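Local coordinates for regulatory protein (Pseudomonas aeruginosa, PDB 5J2Y), which represses quorum-sensing and virulence genes by binding promoter DNA through a helix-turn-helix domain, at residues T21-S26 and H59-G64; T29-F34 and R43-E48. All coordinates share one frame; numbering follows the deposited sequence.

Contact 2 lies nested, along the chain, inside the loop that contact 1 closes, and the two centres are about 11 Å apart. Contact 2 (29-34 with 43-48) is the buried one: an indole, a phenyl ring and a carboxylate join helix 27-32 to helix 38-45, whose outer side reads the DNA. Contact 1 (21-26 with 59-64) is smaller, only partly buried and wholly polar, a single bridge from the end of helix 9-22 to the end of helix 52-62. Arg33 and Glu25 tie the two together: Arg33 NH1 lies 2.9 Å from Glu25 OE1 in a salt bridge. Phe30 of contact 2 also packs against the Glu25 carboxylate.

Contact 1 of 2, residues T21-S26 and H59-G64; sequences TARRES and HFYIEG. With nucleotides of chain C.
Arg23, in one of its two modelled conformers, meets Tyr61 through the end of its guanidinium, NH2 pointing at the edge of the phenol and donating to OH at 2.6 Å, Arg23 NH2 to Tyr61 OH. The bond is short but bent, 148° at the hydrogen, with the oxygen 19° out of the guanidinium plane. In this conformer Arg23 starts with CG anti to the carbonyl carbon and bends at CG-CD (chi3 65°), which turns the guanidinium back over Glu25. Tyr61 reaches across from the last turn of helix 52-62, its ring carried out by CG anti to the backbone N.

Beneath the guanidinium, Glu25 CD lies 3.6 Å from its plane, over the centre. From there Glu25 OE2 lies well out of that plane, 2.8 Å from Arg23 NH1, and the pairing is by charge with no N-H aimed at the oxygen. The contact joins two helix ends of the helix-turn-helix domain, each closed by a Schellman motif, at Arg24 and Gly64. Ser26, the N-cap of helix 27-32, brings its CA within 3.5 Å of OP2 of DT7 of chain C. Asp68, at the start of helix 68-75, takes both partners: it forms a salt bridge with Arg23 NH1 and a hydrogen bond with Tyr61 OH. Glu25 and Asp68 probably offset the neighbouring positive charges of Arg23 and Arg33, and the phenol oxygen is gripped by two polar partners.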
loop_
_atom_site.group_PDB
_atom_site.type_symbol
_atom_site.label_atom_id
_atom_site.label_comp_id
_atom_site.label_asym_id
_atom_site.label_seq_id
_atom_site.Cartn_x
_atom_site.Cartn_y
_atom_site.Cartn_z
ATOM N N THR A 21 9.298 -3.679 1.942
ATOM C CA THR A 21 10.494 -4.379 2.451
ATOM C C THR A 21 11.732 -4.060 1.600
ATOM O O THR A 21 12.778 -3.650 2.112
ATOM C CB THR A 21 10.187 -5.890 2.489
ATOM O OG1 THR A 21 9.222 -6.144 3.515
ATOM C CG2 THR A 21 11.420 -6.760 2.744
ATOM N N ALA A 22 11.585 -4.202 0.289
ATOM C CA ALA A 22 12.687 -3.930 -0.632
ATOM C C ALA A 22 13.142 -2.501 -0.597
ATOM O O ALA A 22 14.286 -2.229 -0.920
ATOM C CB ALA A 22 12.316 -4.324 -2.062
ATOM N N ARG A 23 12.256 -1.576 -0.219
ATOM C CA ARG A 23 12.625 -0.155 -0.107
ATOM C C ARG A 23 13.036 0.213 1.313
ATOM O O ARG A 23 13.335 1.388 1.610
ATOM C CB ARG A 23 11.474 0.719 -0.568
ATOM C CG ARG A 23 11.143 0.509 -2.025
ATOM C CD ARG A 23 9.806 1.129 -2.317
ATOM N NE ARG A 23 9.912 2.569 -2.129
ATOM C CZ ARG A 23 8.880 3.379 -2.078
ATOM N NH1 ARG A 23 9.080 4.677 -1.915
ATOM N NH2 ARG A 23 7.662 2.865 -2.163
ATOM N N ARG A 24 13.078 -0.805 2.166
ATOM C CA ARG A 24 13.422 -0.668 3.558
ATOM C C ARG A 24 12.550 0.422 4.207
ATOM O O ARG A 24 13.052 1.310 4.843
ATOM C CB ARG A 24 14.928 -0.393 3.696
ATOM C CG ARG A 24 15.843 -1.466 3.081
ATOM N N GLU A 25 11.234 0.326 4.030
ATOM C CA GLU A 25 10.286 1.274 4.644
ATOM C C GLU A 25 9.453 0.621 5.744
ATOM O O GLU A 25 9.006 -0.518 5.610
ATOM C CB GLU A 25 9.354 1.888 3.595
ATOM C CG GLU A 25 10.057 2.731 2.557
ATOM C CD GLU A 25 9.101 3.371 1.561
ATOM O OE1 GLU A 25 7.915 2.967 1.489
ATOM O OE2 GLU A 25 9.542 4.276 0.817
ATOM N N SER A 26 9.226 1.351 6.823
ATOM C CA SER A 26 8.296 0.900 7.814
ATOM C C SER A 26 6.842 0.824 7.244
ATOM O O SER A 26 6.494 1.489 6.271
ATOM C CB SER A 26 8.326 1.843 9.017
ATOM O OG SER A 26 7.892 3.145 8.644
ATOM N N HIS A 59 -2.548 -1.270 -6.693
ATOM C CA HIS A 59 -2.303 -1.649 -8.095
ATOM C C HIS A 59 -1.627 -0.536 -8.910
ATOM O O HIS A 59 -0.545 -0.705 -9.466
ATOM C CB HIS A 59 -3.587 -2.053 -8.785
ATOM C CG HIS A 59 -3.391 -2.336 -10.229
ATOM N ND1 HIS A 59 -2.700 -3.436 -10.693
ATOM C CD2 HIS A 59 -3.739 -1.623 -11.321
ATOM C CE1 HIS A 59 -2.675 -3.410 -12.011
ATOM N NE2 HIS A 59 -3.291 -2.314 -12.415
ATOM N N PHE A 60 -2.242 0.625 -8.914
ATOM C CA PHE A 60 -1.711 1.730 -9.703
ATOM C C PHE A 60 -0.372 2.232 -9.191
ATOM O O PHE A 60 0.461 2.721 -9.965
ATOM C CB PHE A 60 -2.732 2.872 -9.753
ATOM C CG PHE A 60 -3.958 2.523 -10.538
ATOM C CD1 PHE A 60 -3.855 2.157 -11.897
ATOM C CD2 PHE A 60 -5.225 2.569 -9.955
ATOM C CE1 PHE A 60 -4.989 1.834 -12.628
ATOM C CE2 PHE A 60 -6.362 2.261 -10.699
ATOM C CZ PHE A 60 -6.248 1.891 -12.019
ATOM N N TYR A 61 -0.185 2.141 -7.883
ATOM C CA TYR A 61 1.076 2.530 -7.270
ATOM C C TYR A 61 2.242 1.609 -7.634
ATOM O O TYR A 61 3.311 2.056 -8.016
ATOM C CB TYR A 61 0.928 2.536 -5.749
ATOM C CG TYR A 61 2.166 2.989 -5.018
ATOM C CD1 TYR A 61 2.567 4.307 -5.020
ATOM C CD2 TYR A 61 2.946 2.072 -4.306
ATOM C CE1 TYR A 61 3.701 4.728 -4.310
ATOM C CE2 TYR A 61 4.073 2.475 -3.618
ATOM C CZ TYR A 61 4.443 3.802 -3.609
ATOM O OH TYR A 61 5.597 4.163 -2.927
ATOM N N ILE A 62 2.024 0.326 -7.461
ATOM C CA ILE A 62 3.045 -0.687 -7.709
ATOM C C ILE A 62 3.492 -0.714 -9.190
ATOM O O ILE A 62 4.690 -0.747 -9.484
ATOM C CB ILE A 62 2.524 -2.052 -7.226
ATOM C CG1 ILE A 62 2.656 -2.114 -5.716
ATOM C CG2 ILE A 62 3.313 -3.201 -7.819
ATOM C CD1 ILE A 62 1.699 -3.083 -5.080
ATOM N N GLU A 63 2.549 -0.586 -10.114
ATOM C CA GLU A 63 2.894 -0.499 -11.540
ATOM C C GLU A 63 3.543 0.866 -11.943
ATOM O O GLU A 63 3.985 1.059 -13.070
ATOM C CB GLU A 63 1.692 -0.918 -12.386
ATOM C CG GLU A 63 0.691 0.187 -12.629
ATOM C CD GLU A 63 -0.433 -0.192 -13.628
ATOM O OE1 GLU A 63 -1.221 0.715 -14.075
ATOM O OE2 GLU A 63 -0.518 -1.397 -13.983
ATOM N N GLY A 64 3.687 1.785 -10.998
ATOM C CA GLY A 64 4.399 3.049 -11.241
ATOM C C GLY A 64 3.524 4.165 -11.763
ATOM O O GLY A 64 4.012 5.215 -12.111
ATOM P P DT C 7 7.816 -2.735 10.334
ATOM O OP1 DT C 7 8.299 -3.542 9.187
ATOM O OP2 DT C 7 7.093 -1.452 10.080
ATOM O "O5'" DT C 7 6.929 -3.655 11.266
ATOM C "C5'" DT C 7 7.373 -4.958 11.640
ATOM C "C4'" DT C 7 6.342 -5.628 12.519
ATOM O "O4'" DT C 7 6.157 -4.878 13.740
ATOM C "C3'" DT C 7 4.947 -5.798 11.916
ATOM O "O3'" DT C 7 4.631 -7.168 12.138
ATOM C "C2'" DT C 7 4.067 -4.878 12.747
ATOM C "C1'" DT C 7 4.779 -4.889 14.076
ATOM N N1 DT C 7 4.529 -3.732 14.951
ATOM C C2 DT C 7 4.142 -3.986 16.242
ATOM O O2 DT C 7 3.920 -5.110 16.658
ATOM N N3 DT C 7 4.000 -2.870 17.026
ATOM C C4 DT C 7 4.207 -1.556 16.652
ATOM O O4 DT C 7 4.039 -0.653 17.466
ATOM C C5 DT C 7 4.628 -1.365 15.287
ATOM C C7 DT C 7 4.865 0.025 14.790
ATOM C C6 DT C 7 4.785 -2.449 14.519
#

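Contact 2 of 2, residues T29-F34 and R43-E48; sequences TFWSRF and RFENGE. With nucleotides of chain C; nucleotides of chain F.
Trp31 and Glu45 meet through a nearly straight hydrogen bond, Trp31 NE1 to Glu45 OE2 at 2.9 Å and 170°. The oxygen lies almost in the indole plane, while the N-H arrives from above the carboxylate plane. Next to it the six-membered ring of Trp31 lies obliquely to Phe44, planes 57° apart, with Trp31 CZ3 4.0 Å from Phe44 CD2. The indole therefore spends its polar edge on the glutamate and its benzo end on the phenyl ring. Glu45 gets there with an extended chain (chi2 -179°) running past the tryptophan.

Around these, Phe30 CD2 lies 3.6 Å from the indole plane, toward its rim, and Leu58 of helix 52-62 also touches Trp31. The carboxylate has further partners: Arg20 of helix 9-22 makes a salt bridge with OE2, and Gln27 donates to OE1, so Glu45, probably ionised beside Arg20, ties together helices 9-22, 27-32 and 38-45. Helices 27-32 and 38-45 are the pair of the helix-turn-helix, and helix 38-45 presents Arg43 to the major groove, as the recognition helix of such a motif does.

On the DNA side Arg43 grips one guanine with two bonds, Arg43 NH1 to O6 of DG10 of chain C at 2.8 Å and Arg43 NH2 to its N7 at 3.0 Å. This is the classic bidentate arginine-guanine pairing in the major groove. DT9 of chain C lies over one face of the same guanidinium, its C6 3.7 Å from the plane. Beyond, Phe44 CE1 comes within 3.7 Å of OP2 of DT16 of chain F, and Asn46 ND2 bonds another phosphate. Gly47, at positive phi, ends the recognition helix in a Schellman motif, with Glu48 N bonded back to Arg43 O.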
loop_
_atom_site.group_PDB
_atom_site.type_symbol
_atom_site.label_atom_id
_atom_site.label_comp_id
_atom_site.label_asym_id
_atom_site.label_seq_id
_atom_site.Cartn_x
_atom_site.Cartn_y
_atom_site.Cartn_z
ATOM N N THR A 29 5.447 4.310 7.304
ATOM C CA THR A 29 5.938 5.163 6.227
ATOM C C THR A 29 5.168 4.798 4.953
ATOM O O THR A 29 4.604 5.629 4.295
ATOM C CB THR A 29 7.472 4.987 6.020
ATOM O OG1 THR A 29 8.200 5.499 7.155
ATOM C CG2 THR A 29 7.944 5.730 4.817
ATOM N N PHE A 30 5.098 3.515 4.669
ATOM C CA PHE A 30 4.520 3.032 3.431
ATOM C C PHE A 30 2.997 3.229 3.379
ATOM O O PHE A 30 2.445 3.837 2.431
ATOM C CB PHE A 30 4.870 1.569 3.282
ATOM C CG PHE A 30 4.332 0.949 2.022
ATOM C CD1 PHE A 30 5.021 1.057 0.816
ATOM C CD2 PHE A 30 3.179 0.248 2.054
ATOM C CE1 PHE A 30 4.546 0.467 -0.320
ATOM C CE2 PHE A 30 2.689 -0.334 0.929
ATOM C CZ PHE A 30 3.353 -0.217 -0.272
ATOM N N TRP A 31 2.308 2.791 4.421
ATOM C CA TRP A 31 0.852 2.827 4.372
ATOM C C TRP A 31 0.234 4.217 4.527
ATOM O O TRP A 31 -0.852 4.479 3.999
ATOM C CB TRP A 31 0.290 1.879 5.373
ATOM C CG TRP A 31 0.508 0.541 4.965
ATOM C CD1 TRP A 31 1.486 -0.311 5.412
ATOM C CD2 TRP A 31 -0.246 -0.179 3.989
ATOM N NE1 TRP A 31 1.386 -1.528 4.767
ATOM C CE2 TRP A 31 0.319 -1.475 3.903
ATOM C CE3 TRP A 31 -1.348 0.145 3.178
ATOM C CZ2 TRP A 31 -0.183 -2.444 3.073
ATOM C CZ3 TRP A 31 -1.836 -0.795 2.334
ATOM C CH2 TRP A 31 -1.249 -2.102 2.280
ATOM N N SER A 32 0.965 5.119 5.170
ATOM C CA SER A 32 0.428 6.443 5.412
ATOM C C SER A 32 0.398 7.308 4.169
ATOM O O SER A 32 -0.350 8.269 4.142
ATOM C CB SER A 32 1.151 7.145 6.587
ATOM O OG SER A 32 2.526 7.291 6.312
ATOM N N ARG A 33 1.167 6.970 3.125
ATOM C CA ARG A 33 1.048 7.690 1.824
ATOM C C ARG A 33 -0.345 7.606 1.266
ATOM O O ARG A 33 -0.710 8.441 0.447
ATOM C CB ARG A 33 1.961 7.116 0.740
ATOM C CG ARG A 33 3.418 7.117 1.102
ATOM C CD ARG A 33 4.293 7.026 -0.128
ATOM N NE ARG A 33 5.682 7.245 0.291
ATOM C CZ ARG A 33 6.554 6.267 0.560
ATOM N NH1 ARG A 33 6.228 4.996 0.383
ATOM N NH2 ARG A 33 7.779 6.563 0.972
ATOM N N PHE A 34 -1.073 6.544 1.656
ATOM C CA PHE A 34 -2.449 6.289 1.226
ATOM C C PHE A 34 -3.487 6.707 2.285
ATOM O O PHE A 34 -4.672 6.526 2.089
ATOM C CB PHE A 34 -2.640 4.783 0.893
ATOM C CG PHE A 34 -1.607 4.234 -0.060
ATOM C CD1 PHE A 34 -1.671 4.517 -1.413
ATOM C CD2 PHE A 34 -0.592 3.409 0.392
ATOM C CE1 PHE A 34 -0.733 4.020 -2.284
ATOM C CE2 PHE A 34 0.371 2.931 -0.472
ATOM C CZ PHE A 34 0.286 3.230 -1.820
ATOM N N ARG A 43 -2.609 -5.596 9.377
ATOM C CA ARG A 43 -3.661 -6.598 9.150
ATOM C C ARG A 43 -3.777 -6.955 7.665
ATOM O O ARG A 43 -3.950 -8.124 7.335
ATOM C CB ARG A 43 -4.967 -6.136 9.720
ATOM C CG ARG A 43 -4.904 -5.959 11.234
ATOM C CD ARG A 43 -6.257 -5.628 11.881
ATOM N NE ARG A 43 -6.508 -6.426 13.104
ATOM C CZ ARG A 43 -6.605 -5.949 14.346
ATOM N NH1 ARG A 43 -6.486 -4.654 14.598
ATOM N NH2 ARG A 43 -6.847 -6.779 15.358
ATOM N N PHE A 44 -3.606 -5.984 6.762
ATOM C CA PHE A 44 -3.644 -6.301 5.298
ATOM C C PHE A 44 -2.493 -7.230 4.860
ATOM O O PHE A 44 -2.687 -8.172 4.141
ATOM C CB PHE A 44 -3.582 -5.018 4.447
ATOM C CG PHE A 44 -4.791 -4.123 4.577
ATOM C CD1 PHE A 44 -6.048 -4.633 4.849
ATOM C CD2 PHE A 44 -4.678 -2.782 4.321
ATOM C CE1 PHE A 44 -7.154 -3.805 4.915
ATOM C CE2 PHE A 44 -5.782 -1.945 4.335
ATOM C CZ PHE A 44 -7.027 -2.449 4.650
ATOM N N GLU A 45 -1.288 -6.909 5.293
ATOM C CA GLU A 45 -0.085 -7.686 4.974
ATOM C C GLU A 45 -0.113 -9.131 5.507
ATOM O O GLU A 45 0.719 -9.943 5.117
ATOM C CB GLU A 45 1.157 -6.991 5.514
ATOM C CG GLU A 45 1.539 -5.755 4.770
ATOM C CD GLU A 45 2.782 -5.074 5.300
ATOM O OE1 GLU A 45 3.477 -5.680 6.154
ATOM O OE2 GLU A 45 3.067 -3.929 4.854
ATOM N N ASN A 46 -1.045 -9.409 6.408
ATOM C CA ASN A 46 -1.230 -10.718 6.987
ATOM C C ASN A 46 -2.560 -11.326 6.610
ATOM O O ASN A 46 -3.044 -12.250 7.262
ATOM C CB ASN A 46 -1.047 -10.628 8.502
ATOM C CG ASN A 46 0.416 -10.574 8.883
ATOM O OD1 ASN A 46 1.071 -11.602 8.917
ATOM N ND2 ASN A 46 0.952 -9.376 9.105
ATOM N N GLY A 47 -3.151 -10.792 5.542
ATOM C CA GLY A 47 -4.236 -11.455 4.841
ATOM C C GLY A 47 -5.635 -11.119 5.271
ATOM O O GLY A 47 -6.552 -11.868 4.977
ATOM N N GLU A 48 -5.824 -9.999 5.966
ATOM C CA GLU A 48 -7.181 -9.494 6.156
ATOM C C GLU A 48 -7.715 -9.077 4.766
ATOM O O GLU A 48 -6.947 -8.699 3.855
ATOM C CB GLU A 48 -7.197 -8.322 7.136
ATOM C CG GLU A 48 -8.574 -7.795 7.545
ATOM C CD GLU A 48 -8.543 -6.350 8.058
ATOM O OE1 GLU A 48 -7.664 -5.586 7.607
ATOM O OE2 GLU A 48 -9.411 -5.953 8.888
ATOM P P DG C 10 -6.207 -10.613 19.697
ATOM O OP1 DG C 10 -5.901 -12.014 19.999
ATOM O OP2 DG C 10 -6.964 -10.303 18.457
ATOM O "O5'" DG C 10 -6.994 -9.940 20.905
ATOM C "C5'" DG C 10 -6.301 -9.502 22.082
ATOM C "C4'" DG C 10 -7.069 -8.411 22.793
ATOM O "O4'" DG C 10 -6.724 -7.120 22.237
ATOM C "C3'" DG C 10 -8.595 -8.494 22.743
ATOM O "O3'" DG C 10 -9.048 -7.989 24.002
ATOM C "C2'" DG C 10 -8.957 -7.558 21.604
ATOM C "C1'" DG C 10 -7.869 -6.490 21.681
ATOM N N9 DG C 10 -7.477 -5.943 20.389
ATOM C C8 DG C 10 -7.221 -6.652 19.240
ATOM N N7 DG C 10 -6.868 -5.892 18.240
ATOM C C5 DG C 10 -6.886 -4.607 18.760
ATOM C C6 DG C 10 -6.592 -3.361 18.146
ATOM O O6 DG C 10 -6.247 -3.137 16.979
ATOM N N1 DG C 10 -6.727 -2.306 19.040
ATOM C C2 DG C 10 -7.116 -2.430 20.353
ATOM N N2 DG C 10 -7.195 -1.295 21.056
ATOM N N3 DG C 10 -7.393 -3.582 20.935
ATOM C C4 DG C 10 -7.253 -4.623 20.088
ATOM P P DT F 16 -10.663 -1.385 6.782
ATOM O OP1 DT F 16 -10.306 -0.612 5.568
ATOM O OP2 DT F 16 -9.997 -2.686 7.061
ATOM O "O5'" DT F 16 -10.541 -0.374 8.006
ATOM C "C5'" DT F 16 -11.395 0.787 8.002
ATOM C "C4'" DT F 16 -11.043 1.728 9.130
ATOM O "O4'" DT F 16 -11.596 1.232 10.372
ATOM C "C3'" DT F 16 -9.545 1.926 9.362
ATOM O "O3'" DT F 16 -9.255 3.330 9.402
ATOM C "C2'" DT F 16 -9.262 1.153 10.642
ATOM C "C1'" DT F 16 -10.596 1.140 11.371
ATOM N N1 DT F 16 -10.880 -0.073 12.161
ATOM C C2 DT F 16 -11.450 0.067 13.409
ATOM O O2 DT F 16 -11.683 1.153 13.921
ATOM N N3 DT F 16 -11.727 -1.117 14.047
ATOM C C4 DT F 16 -11.492 -2.394 13.574
ATOM O O4 DT F 16 -11.768 -3.365 14.273
ATOM C C5 DT F 16 -10.910 -2.465 12.249
ATOM C C7 DT F 16 -10.620 -3.806 11.656
ATOM C C6 DT F 16 -10.628 -1.315 11.624
ATOM P P DT C 9 -0.967 -11.044 15.798
ATOM O OP1 DT C 9 -0.706 -12.370 16.409
ATOM O OP2 DT C 9 -1.495 -10.972 14.417
ATOM O "O5'" DT C 9 -1.935 -10.253 16.783
ATOM C "C5'" DT C 9 -1.575 -10.101 18.164
ATOM C "C4'" DT C 9 -2.636 -9.326 18.910
ATOM O "O4'" DT C 9 -2.419 -7.907 18.741
ATOM C "C3'" DT C 9 -4.085 -9.596 18.490
ATOM O "O3'" DT C 9 -4.831 -9.795 19.695
ATOM C "C2'" DT C 9 -4.503 -8.316 17.781
ATOM C "C1'" DT C 9 -3.670 -7.279 18.510
ATOM N N1 DT C 9 -3.415 -6.027 17.788
ATOM C C2 DT C 9 -3.425 -4.866 18.522
ATOM O O2 DT C 9 -3.655 -4.840 19.717
ATOM N N3 DT C 9 -3.167 -3.728 17.799
ATOM C C4 DT C 9 -2.878 -3.645 16.454
ATOM O O4 DT C 9 -2.644 -2.553 15.949
ATOM C C5 DT C 9 -2.874 -4.903 15.745
ATOM C C7 DT C 9 -2.588 -4.908 14.278
ATOM C C6 DT C 9 -3.146 -6.018 16.438
#